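Local coordinates for ectoine hydroxylase (Sphingopyxis alaskensis, PDB 4MHR), which catalyses the iron(II)- and 2-oxoglutarate-dependent hydroxylation of L-ectoine to 5-hydroxyectoine, a solute that protects cells against osmotic stress, at residues Asp59-Asp64 with Ala117-Val122; Ala111-Asp116 with Ala267-Asn272; Ser173-Glu178 with Thr243-Asp248; Asn179-Gly184 with Ala236-Pro241. All blocks are in the same frame, centred on the assembly; numbering follows the deposited sequence.

Contact 1: Asp59-Asp64 with Ala117-Val122; sequences DIFSAD and ARLADV
Arg-118 sets its CG beside the backbone N (chi1 -73°) and bends at chi3, which lays its guanidinium against Phe-61, whose own CG is likewise beside the backbone N (chi1 -67°). The two groups meet where the turn leading into helix 63-78 packs on helix 117-127, part of the helical layer that backs the main sheet of this cupin-fold dioxygenase. Phe-61 CD1 lies over one guanidinium face, 3.7 Å from Arg-118 NH1 and nearer the rim than the centre, with the planes 55° apart, an oblique meeting and not a flat stack. The same NH1 donates to Ile-60 O at 3.0 Å from within the carbonyl plane, on a lone pair, though the oxygen is tilted out of the guanidinium plane. Arginine suits this place because its other nitrogens have mates too: NE pairs with Asp-116 and NH2 with Glu-65. A leucine here would probably leave Ile-60 O without this donor and take one cationic partner each from Glu-65 and Asp-116, the latter still held by Arg-112. The rest of the contact is apolar. Leu-119 approaches the Phe-61 ring at its edge, CG to CZ 4.3 Å, and Val-244 of the sheet touches Ile-60, Phe-61 and Leu-119 alike. Branched Ile-60 reaches inward by its longer arm, crossing Leu-119 at about a right angle, with Ile-60 CD1 4.1 Å from Leu-119 CD2.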
# COMPACT_ATOMS: atom_id res chain seq x y z
N ASP A 59 15.13 -4.88 -9.18
CA ASP A 59 15.51 -5.59 -10.40
C ASP A 59 14.68 -6.81 -10.66
O ASP A 59 15.20 -7.80 -11.11
CB ASP A 59 16.98 -6.00 -10.35
CG ASP A 59 17.87 -4.83 -10.11
OD1 ASP A 59 17.67 -3.80 -10.79
OD2 ASP A 59 18.70 -4.90 -9.18
N ILE A 60 13.40 -6.80 -10.31
CA ILE A 60 12.58 -7.93 -10.65
C ILE A 60 11.89 -7.85 -12.02
O ILE A 60 11.38 -8.87 -12.47
CB ILE A 60 11.54 -8.22 -9.57
CG1 ILE A 60 10.66 -7.02 -9.31
CG2 ILE A 60 12.21 -8.67 -8.28
CD1 ILE A 60 9.38 -7.46 -8.62
N PHE A 61 11.72 -6.64 -12.57
CA PHE A 61 11.08 -6.42 -13.89
C PHE A 61 12.23 -6.01 -14.80
O PHE A 61 13.13 -5.30 -14.37
CB PHE A 61 10.06 -5.27 -13.86
CG PHE A 61 8.84 -5.57 -13.03
CD1 PHE A 61 7.92 -6.51 -13.45
CD2 PHE A 61 8.65 -4.95 -11.78
CE1 PHE A 61 6.83 -6.87 -12.66
CE2 PHE A 61 7.53 -5.26 -11.02
CZ PHE A 61 6.63 -6.23 -11.44
N SER A 62 12.19 -6.44 -16.05
CA SER A 62 13.24 -6.04 -17.02
C SER A 62 13.07 -4.59 -17.41
O SER A 62 12.00 -4.06 -17.20
CB SER A 62 13.15 -6.91 -18.30
OG SER A 62 12.00 -6.56 -19.05
N ALA A 63 14.10 -3.94 -17.98
CA ALA A 63 13.95 -2.58 -18.51
C ALA A 63 12.78 -2.41 -19.50
O ALA A 63 12.07 -1.41 -19.44
CB ALA A 63 15.25 -2.05 -19.14
N ASP A 64 12.53 -3.39 -20.35
CA ASP A 64 11.39 -3.32 -21.30
C ASP A 64 10.06 -3.33 -20.52
O ASP A 64 9.17 -2.57 -20.80
CB ASP A 64 11.41 -4.52 -22.27
CG ASP A 64 12.50 -4.39 -23.37
OD1 ASP A 64 13.05 -3.30 -23.59
OD2 ASP A 64 12.83 -5.41 -24.01
N ALA A 117 3.01 -13.18 -10.91
CA ALA A 117 3.58 -14.06 -9.90
C ALA A 117 4.69 -13.39 -9.05
O ALA A 117 4.81 -13.66 -7.87
CB ALA A 117 4.15 -15.28 -10.58
N ARG A 118 5.46 -12.50 -9.65
CA ARG A 118 6.53 -11.87 -8.92
C ARG A 118 5.94 -11.00 -7.80
O ARG A 118 6.67 -10.74 -6.87
CB ARG A 118 7.42 -11.01 -9.82
CG ARG A 118 8.32 -11.80 -10.74
CD ARG A 118 8.87 -10.91 -11.87
NE ARG A 118 7.84 -10.69 -12.87
CZ ARG A 118 8.05 -10.15 -14.07
NH1 ARG A 118 9.28 -9.75 -14.44
NH2 ARG A 118 7.03 -10.03 -14.88
N LEU A 119 4.68 -10.54 -7.93
CA LEU A 119 4.00 -9.81 -6.89
C LEU A 119 3.07 -10.73 -6.10
O LEU A 119 3.21 -10.92 -4.85
CB LEU A 119 3.27 -8.57 -7.45
CG LEU A 119 4.15 -7.61 -8.23
CD1 LEU A 119 3.38 -6.37 -8.59
CD2 LEU A 119 5.43 -7.22 -7.41
N ALA A 120 2.13 -11.34 -6.82
CA ALA A 120 1.05 -12.07 -6.14
C ALA A 120 1.48 -13.30 -5.31
O ALA A 120 0.81 -13.59 -4.31
CB ALA A 120 -0.07 -12.45 -7.11
N ASP A 121 2.49 -14.07 -5.76
CA ASP A 121 3.02 -15.19 -4.97
C ASP A 121 3.73 -14.73 -3.70
O ASP A 121 3.70 -15.44 -2.70
CB ASP A 121 3.99 -16.09 -5.75
CG ASP A 121 3.23 -17.04 -6.69
OD1 ASP A 121 2.04 -17.09 -6.55
OD2 ASP A 121 3.81 -17.65 -7.56
N VAL A 122 4.28 -13.55 -3.73
CA VAL A 122 4.88 -12.98 -2.49
C VAL A 122 3.77 -12.61 -1.54
O VAL A 122 3.83 -12.93 -0.32
CB VAL A 122 5.80 -11.80 -2.83
CG1 VAL A 122 6.30 -11.12 -1.61
CG2 VAL A 122 7.06 -12.22 -3.63

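Contact 2: Ala111-Asp116 with Ala267-Asn272; sequences ARLAAD and AFLVYN
Apolar packing joins Ala-114 and Leu-113 of helix 108-115 to Leu-269 of strand 264-273, a helix-on-sheet contact in which the short axes lie 10.0 Å apart and cross at -50°. The small side chain of Ala-114 allows Leu-269 to come close: its CD1 is 3.7 Å from Ala-114 CA, and both its methyls, CD1 and CD2, meet Ala-114 CB. Leu-113 turns CG toward Leu-269 CD1, while its CD2 reaches Ala-267 CB at 4.4 Å. Leu-119 of the following helix packs on Leu-113, Leu-269 and Tyr-271.

The polar link is a hydrogen bond from Tyr-271 OH to Ala-114 O, 2.6 Å long. With CG beside its backbone N (chi1 -65°), the tyrosine extends from the strand to the last turn of helix 108-115, and the oxygen lies in the plane of its ring, at the edge. The hydroxyl in turn sits in the carbonyl plane, on a lone pair. A phenylalanine in its place would probably keep much of the ring packing but leave Ala-114 O without this donor.

Within 111-116, Arg-112 NH1 meets the anti lone pair of Asp-116 OD1 at 2.7 Å, nearly in the guanidinium plane; OD2 pairs with Arg-118.

Leucine and alanine thus provide a close apolar fit to the sheet of the cupin fold, while tyrosine brings a hydroxyl to a buried helical carbonyl and ties that turn to the strand.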
# COMPACT_ATOMS: atom_id res chain seq x y z
N ALA A 111 -4.13 -4.68 -14.33
CA ALA A 111 -4.67 -6.00 -13.91
C ALA A 111 -3.61 -7.09 -14.01
O ALA A 111 -3.45 -7.93 -13.11
CB ALA A 111 -5.91 -6.43 -14.73
N ARG A 112 -2.89 -7.07 -15.12
CA ARG A 112 -1.85 -8.05 -15.37
C ARG A 112 -0.66 -7.86 -14.40
O ARG A 112 -0.07 -8.84 -13.97
CB ARG A 112 -1.37 -7.94 -16.82
CG ARG A 112 -0.34 -8.96 -17.27
CD ARG A 112 -0.67 -10.43 -16.94
NE ARG A 112 0.50 -11.24 -17.32
CZ ARG A 112 1.61 -11.39 -16.60
NH1 ARG A 112 1.74 -10.79 -15.39
NH2 ARG A 112 2.61 -12.14 -17.05
N LEU A 113 -0.26 -6.61 -14.14
CA LEU A 113 0.74 -6.34 -13.09
C LEU A 113 0.29 -6.95 -11.74
O LEU A 113 1.02 -7.71 -11.12
CB LEU A 113 1.03 -4.85 -12.97
CG LEU A 113 1.96 -4.40 -11.85
CD1 LEU A 113 3.35 -4.92 -12.10
CD2 LEU A 113 1.97 -2.91 -11.79
N ALA A 114 -0.96 -6.71 -11.36
CA ALA A 114 -1.42 -7.10 -10.08
C ALA A 114 -1.36 -8.59 -9.94
O ALA A 114 -1.06 -9.12 -8.84
CB ALA A 114 -2.83 -6.60 -9.83
N ALA A 115 -1.63 -9.29 -11.06
CA ALA A 115 -1.71 -10.78 -11.07
C ALA A 115 -0.36 -11.40 -11.22
O ALA A 115 -0.22 -12.63 -11.14
CB ALA A 115 -2.67 -11.29 -12.20
N ASP A 116 0.65 -10.63 -11.53
CA ASP A 116 1.91 -11.24 -11.85
C ASP A 116 2.52 -12.00 -10.64
O ASP A 116 2.52 -11.51 -9.50
CB ASP A 116 2.87 -10.16 -12.32
CG ASP A 116 4.12 -10.72 -12.91
OD1 ASP A 116 4.12 -10.87 -14.15
OD2 ASP A 116 5.12 -10.98 -12.16
N ALA A 267 2.31 2.83 -8.86
CA ALA A 267 1.12 2.01 -8.81
C ALA A 267 1.09 1.32 -7.43
O ALA A 267 2.04 0.63 -7.04
CB ALA A 267 1.20 0.99 -9.94
N PHE A 268 -0.00 1.49 -6.70
CA PHE A 268 -0.19 1.00 -5.36
C PHE A 268 -1.22 -0.13 -5.43
O PHE A 268 -2.37 0.12 -5.81
CB PHE A 268 -0.69 2.18 -4.53
CG PHE A 268 -0.96 1.90 -3.09
CD1 PHE A 268 0.09 1.75 -2.19
CD2 PHE A 268 -2.28 1.95 -2.59
CE1 PHE A 268 -0.17 1.56 -0.84
CE2 PHE A 268 -2.54 1.78 -1.23
CZ PHE A 268 -1.47 1.56 -0.34
N LEU A 269 -0.82 -1.34 -5.04
CA LEU A 269 -1.71 -2.52 -5.03
C LEU A 269 -1.89 -3.02 -3.61
O LEU A 269 -0.89 -3.28 -2.96
CB LEU A 269 -1.11 -3.59 -5.91
CG LEU A 269 -0.82 -3.22 -7.36
CD1 LEU A 269 -0.03 -4.28 -8.09
CD2 LEU A 269 -2.15 -3.01 -8.09
N VAL A 270 -3.12 -3.12 -3.12
CA VAL A 270 -3.38 -3.69 -1.83
C VAL A 270 -3.92 -5.11 -1.98
O VAL A 270 -5.02 -5.33 -2.51
CB VAL A 270 -4.36 -2.84 -1.00
CG1 VAL A 270 -4.57 -3.44 0.39
CG2 VAL A 270 -3.86 -1.39 -0.89
N TYR A 271 -3.16 -6.06 -1.44
CA TYR A 271 -3.54 -7.50 -1.43
C TYR A 271 -4.12 -7.81 -0.07
O TYR A 271 -3.54 -7.47 0.97
CB TYR A 271 -2.31 -8.36 -1.73
CG TYR A 271 -1.70 -8.22 -3.08
CD1 TYR A 271 -2.08 -9.06 -4.14
CD2 TYR A 271 -0.76 -7.23 -3.34
CE1 TYR A 271 -1.49 -8.94 -5.42
CE2 TYR A 271 -0.20 -7.09 -4.63
CZ TYR A 271 -0.60 -7.91 -5.66
OH TYR A 271 -0.04 -7.79 -6.89
N ASN A 272 -5.28 -8.42 -0.04
CA ASN A 272 -5.88 -8.94 1.18
C ASN A 272 -6.07 -10.48 1.11
O ASN A 272 -6.33 -10.99 0.06
CB ASN A 272 -7.20 -8.24 1.48
CG ASN A 272 -7.71 -8.53 2.92
OD1 ASN A 272 -6.94 -8.77 3.87
ND2 ASN A 272 -9.02 -8.43 3.10

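Contact 3: Ser173-Glu178 with Thr243-Asp248; sequences SVLLAE and TVILFD
Ser-173 N donates to Ile-245 O at 2.8 Å, in the carbonyl plane and almost straight at the hydrogen (174°). Ile-245 N returns a bond to Ser-173 O, completing an antiparallel hydrogen-bonded pair in the main sheet of the cupin fold. One residue on, Val-174 and Val-244 form the non-hydrogen-bonded pair. Beyond them Leu-175 N reaches Thr-243 O at 2.9 Å, with the carbonyl pointing nearly straight at the donor.

A weaker CA-H...O contact adds to these: Val-244 CA lies 3.3 Å from Ser-173 O, so that oxygen receives a CA-H as well as the amide N-H.

Side chains alternate across the sheet. Val-174 and Val-244 share the face on which helix 117-127 packs, their CG2 methyls 4.3 Å apart; beta-branched valines suit the extended backbone. Ser-173 and Ile-245 occupy the other face. Ser-173 OG, placed anti to its N (chi1 -180°), is held by Asn-266 of the adjacent strand. Leu-175 lies side by side with Thr-243, CD1 to CB 4.0 Å, and its CD2 reaches Ile-245 CD1 at 4.3 Å. Thr-243 can stay buried because OG1 bonds to Lys-240 O.

The side chains of Ser-173 and Ile-245 lie about 9 Å from those of iron ligands Asp-154 and His-253, respectively. Three backbone hydrogen bonds set the strand register, probably helping to hold this part of the sheet near the iron ligands, while Ser-173 and Thr-243 have their own polar partners.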
# COMPACT_ATOMS: atom_id res chain seq x y z
N SER A 173 3.98 -0.89 -3.50
CA SER A 173 4.17 0.33 -4.28
C SER A 173 5.19 0.03 -5.36
O SER A 173 6.34 -0.27 -5.05
CB SER A 173 4.59 1.50 -3.38
OG SER A 173 4.76 2.67 -4.19
N VAL A 174 4.77 -0.03 -6.63
CA VAL A 174 5.71 -0.23 -7.75
C VAL A 174 6.09 1.15 -8.27
O VAL A 174 5.22 1.89 -8.78
CB VAL A 174 5.01 -0.97 -8.88
CG1 VAL A 174 5.90 -1.21 -10.06
CG2 VAL A 174 4.37 -2.20 -8.38
N LEU A 175 7.34 1.53 -8.09
CA LEU A 175 7.81 2.89 -8.46
C LEU A 175 7.88 3.05 -9.99
O LEU A 175 8.36 2.18 -10.69
CB LEU A 175 9.15 3.22 -7.87
CG LEU A 175 9.29 3.02 -6.37
CD1 LEU A 175 10.68 3.51 -5.99
CD2 LEU A 175 8.23 3.74 -5.57
N LEU A 176 7.26 4.10 -10.49
CA LEU A 176 7.21 4.37 -11.95
C LEU A 176 7.99 5.61 -12.33
O LEU A 176 8.25 5.84 -13.49
CB LEU A 176 5.79 4.53 -12.41
CG LEU A 176 4.90 3.28 -12.24
CD1 LEU A 176 3.45 3.63 -12.47
CD2 LEU A 176 5.30 2.21 -13.19
N ALA A 177 8.39 6.37 -11.34
CA ALA A 177 9.32 7.47 -11.48
C ALA A 177 10.23 7.27 -10.31
O ALA A 177 9.74 6.86 -9.20
CB ALA A 177 8.61 8.79 -11.31
N GLU A 178 11.50 7.58 -10.53
CA GLU A 178 12.54 7.46 -9.49
C GLU A 178 12.16 8.18 -8.21
O GLU A 178 11.74 9.36 -8.26
CB GLU A 178 13.90 8.05 -9.94
CG GLU A 178 14.90 8.35 -8.79
CD GLU A 178 16.02 7.34 -8.61
OE1 GLU A 178 16.46 6.75 -9.62
OE2 GLU A 178 16.49 7.12 -7.45
N THR A 243 11.28 -0.72 -9.03
CA THR A 243 11.44 -1.08 -7.59
C THR A 243 10.11 -1.22 -6.89
O THR A 243 9.20 -0.43 -7.14
CB THR A 243 12.32 -0.04 -6.82
OG1 THR A 243 13.59 0.08 -7.43
CG2 THR A 243 12.51 -0.42 -5.32
N VAL A 244 9.96 -2.27 -6.07
CA VAL A 244 8.71 -2.52 -5.36
C VAL A 244 8.92 -2.44 -3.90
O VAL A 244 9.87 -3.07 -3.37
CB VAL A 244 8.11 -3.87 -5.69
CG1 VAL A 244 6.67 -3.99 -5.13
CG2 VAL A 244 8.01 -4.05 -7.19
N ILE A 245 8.14 -1.61 -3.24
CA ILE A 245 8.23 -1.40 -1.79
C ILE A 245 7.01 -2.11 -1.23
O ILE A 245 5.88 -1.81 -1.65
CB ILE A 245 8.25 0.08 -1.36
CG1 ILE A 245 9.48 0.75 -1.93
CG2 ILE A 245 8.33 0.16 0.13
CD1 ILE A 245 9.43 2.24 -1.76
N LEU A 246 7.23 -3.13 -0.40
CA LEU A 246 6.09 -3.93 0.12
C LEU A 246 5.94 -3.58 1.61
O LEU A 246 6.94 -3.57 2.36
CB LEU A 246 6.36 -5.39 0.11
CG LEU A 246 6.25 -6.22 -1.12
CD1 LEU A 246 7.47 -5.96 -1.98
CD2 LEU A 246 6.15 -7.67 -0.73
N PHE A 247 4.73 -3.30 2.04
CA PHE A 247 4.55 -2.98 3.47
C PHE A 247 3.27 -3.51 4.08
O PHE A 247 2.21 -3.59 3.42
CB PHE A 247 4.83 -1.52 3.76
CG PHE A 247 3.99 -0.52 3.04
CD1 PHE A 247 4.30 -0.12 1.77
CD2 PHE A 247 2.87 0.08 3.68
CE1 PHE A 247 3.52 0.82 1.10
CE2 PHE A 247 2.09 1.05 3.03
CZ PHE A 247 2.42 1.45 1.74
N ASP A 248 3.40 -3.95 5.34
CA ASP A 248 2.31 -4.46 6.15
C ASP A 248 1.23 -3.40 6.28
O ASP A 248 1.51 -2.19 6.42
CB ASP A 248 2.82 -4.86 7.51
CG ASP A 248 1.72 -5.37 8.42
OD1 ASP A 248 1.30 -6.55 8.28
OD2 ASP A 248 1.28 -4.57 9.28

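Contact 4: Asn179-Gly184 with Ala236-Pro241; sequences NTPHNG and APTGKP
Thr-238 brings its CB to 3.1 Å from Asn-179 O, a close approach by a carbon atom to a carbonyl. With OG1 between the backbone N and the carbonyl carbon (chi1 49°), the methyl CG2 is left beside the N and comes 3.6 Å from Asn-179 O. It continues over the next peptide, CG2 lying 3.6 Å from Thr-180 O and 3.9 Å from Pro-181 N. Threonine suits the place because its methyl can lie against the peptide that joins Thr-180 to Pro-181.

Beside this packing the two loops form a single antiparallel beta bridge, continuing the pairing of strands 169-175 and 244-248 outward from the cupin sheet. Asn-179 N donates to Gly-239 O at 3.1 Å, and Gly-239 N returns a bond to Asn-179 O at 3.2 Å, the donor tilted 16° from the carbonyl plane. The backbone angles of Gly-239 would press a CB against the preceding carbonyl, which explains the glycine.

Asn-179 turns its OD1 to Arg-264. Past it, Thr-180 OG1 accepts from His-182 N at 2.8 Å, an ST turn, while Asn-183 OD1 takes the Thr-180 amide. Gly-184 O bonds NZ of Lys-141, the 2-oxoglutarate-binding lysine.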
# COMPACT_ATOMS: atom_id res chain seq x y z
N ASN A 179 12.35 7.48 -7.09
CA ASN A 179 12.38 8.12 -5.78
C ASN A 179 13.77 8.33 -5.24
O ASN A 179 14.53 7.33 -5.16
CB ASN A 179 11.56 7.31 -4.77
CG ASN A 179 10.10 7.76 -4.78
OD1 ASN A 179 9.81 8.94 -4.99
ND2 ASN A 179 9.22 6.87 -4.57
N THR A 180 14.07 9.60 -4.90
CA THR A 180 15.35 10.01 -4.38
C THR A 180 15.13 10.43 -2.96
O THR A 180 13.99 10.43 -2.44
CB THR A 180 15.99 11.17 -5.16
OG1 THR A 180 15.46 12.42 -4.71
CG2 THR A 180 15.75 11.02 -6.67
N PRO A 181 16.20 10.80 -2.31
CA PRO A 181 15.96 11.26 -0.96
C PRO A 181 15.17 12.62 -0.95
O PRO A 181 14.59 12.96 0.08
CB PRO A 181 17.37 11.36 -0.38
CG PRO A 181 18.19 10.46 -1.26
CD PRO A 181 17.64 10.65 -2.61
N HIS A 182 15.07 13.31 -2.09
CA HIS A 182 14.68 14.74 -2.10
C HIS A 182 13.28 15.04 -2.55
O HIS A 182 12.78 16.16 -2.27
CB HIS A 182 15.59 15.54 -2.97
CG HIS A 182 17.03 15.27 -2.72
ND1 HIS A 182 17.62 15.49 -1.50
CD2 HIS A 182 17.98 14.74 -3.52
CE1 HIS A 182 18.88 15.09 -1.56
NE2 HIS A 182 19.13 14.67 -2.78
N ASN A 183 12.64 14.09 -3.25
CA ASN A 183 11.33 14.38 -3.84
C ASN A 183 10.14 13.85 -3.02
O ASN A 183 9.15 13.46 -3.55
CB ASN A 183 11.24 14.00 -5.33
CG ASN A 183 11.32 12.49 -5.60
OD1 ASN A 183 11.88 11.73 -4.84
ND2 ASN A 183 10.82 12.09 -6.73
N GLY A 184 10.30 13.82 -1.71
CA GLY A 184 9.25 13.30 -0.83
C GLY A 184 8.93 11.81 -1.02
O GLY A 184 7.83 11.47 -1.23
N ALA A 236 13.35 5.84 4.61
CA ALA A 236 12.67 6.25 3.40
C ALA A 236 13.23 5.47 2.26
O ALA A 236 14.22 5.89 1.71
CB ALA A 236 12.88 7.73 3.16
N PRO A 237 12.66 4.29 1.96
CA PRO A 237 13.15 3.50 0.86
C PRO A 237 13.12 4.27 -0.48
O PRO A 237 12.22 5.02 -0.75
CB PRO A 237 12.19 2.30 0.81
CG PRO A 237 11.38 2.35 2.03
CD PRO A 237 11.54 3.68 2.67
N THR A 238 14.16 4.11 -1.26
CA THR A 238 14.30 4.82 -2.53
C THR A 238 14.55 3.76 -3.57
O THR A 238 14.72 2.59 -3.25
CB THR A 238 15.43 5.90 -2.54
OG1 THR A 238 16.63 5.35 -2.03
CG2 THR A 238 15.05 7.11 -1.63
N GLY A 239 14.48 4.16 -4.83
CA GLY A 239 14.82 3.26 -5.89
C GLY A 239 14.46 3.77 -7.25
O GLY A 239 13.74 4.74 -7.39
N LYS A 240 14.96 3.08 -8.25
CA LYS A 240 14.63 3.43 -9.65
C LYS A 240 13.28 2.84 -10.03
O LYS A 240 12.75 1.93 -9.34
CB LYS A 240 15.73 2.91 -10.59
CG LYS A 240 15.97 1.42 -10.50
CD LYS A 240 16.98 0.96 -11.54
CE LYS A 240 16.95 -0.55 -11.71
NZ LYS A 240 17.49 -1.22 -10.50
N PRO A 241 12.71 3.35 -11.10
CA PRO A 241 11.46 2.82 -11.56
C PRO A 241 11.50 1.28 -11.68
O PRO A 241 12.51 0.69 -12.09
CB PRO A 241 11.30 3.48 -12.93
CG PRO A 241 12.01 4.78 -12.79
CD PRO A 241 13.19 4.44 -11.99

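From the N terminus, the turn at 59-64 is first met again at 117-122, so contact 1 closes a loop of 52 residues. Contact 2 opens inside that loop, at 111-116, and closes only at 267-272; the two therefore cross, and Phe-61 touches Leu-113 where they meet. Contact 3 is nested within the long loop of contact 2, and contact 4 within that of contact 3. Contacts 1 and 2 bind the helical layer together and to the sheet, contact 3 joins neighbouring strands, and contact 4 extends that pairing into loops. Contacts 2 and 3 meet through Ala-267 and Val-174 backbones; a salt bridge from Asp-59 to Lys-240 connects contact 1 with contact 4.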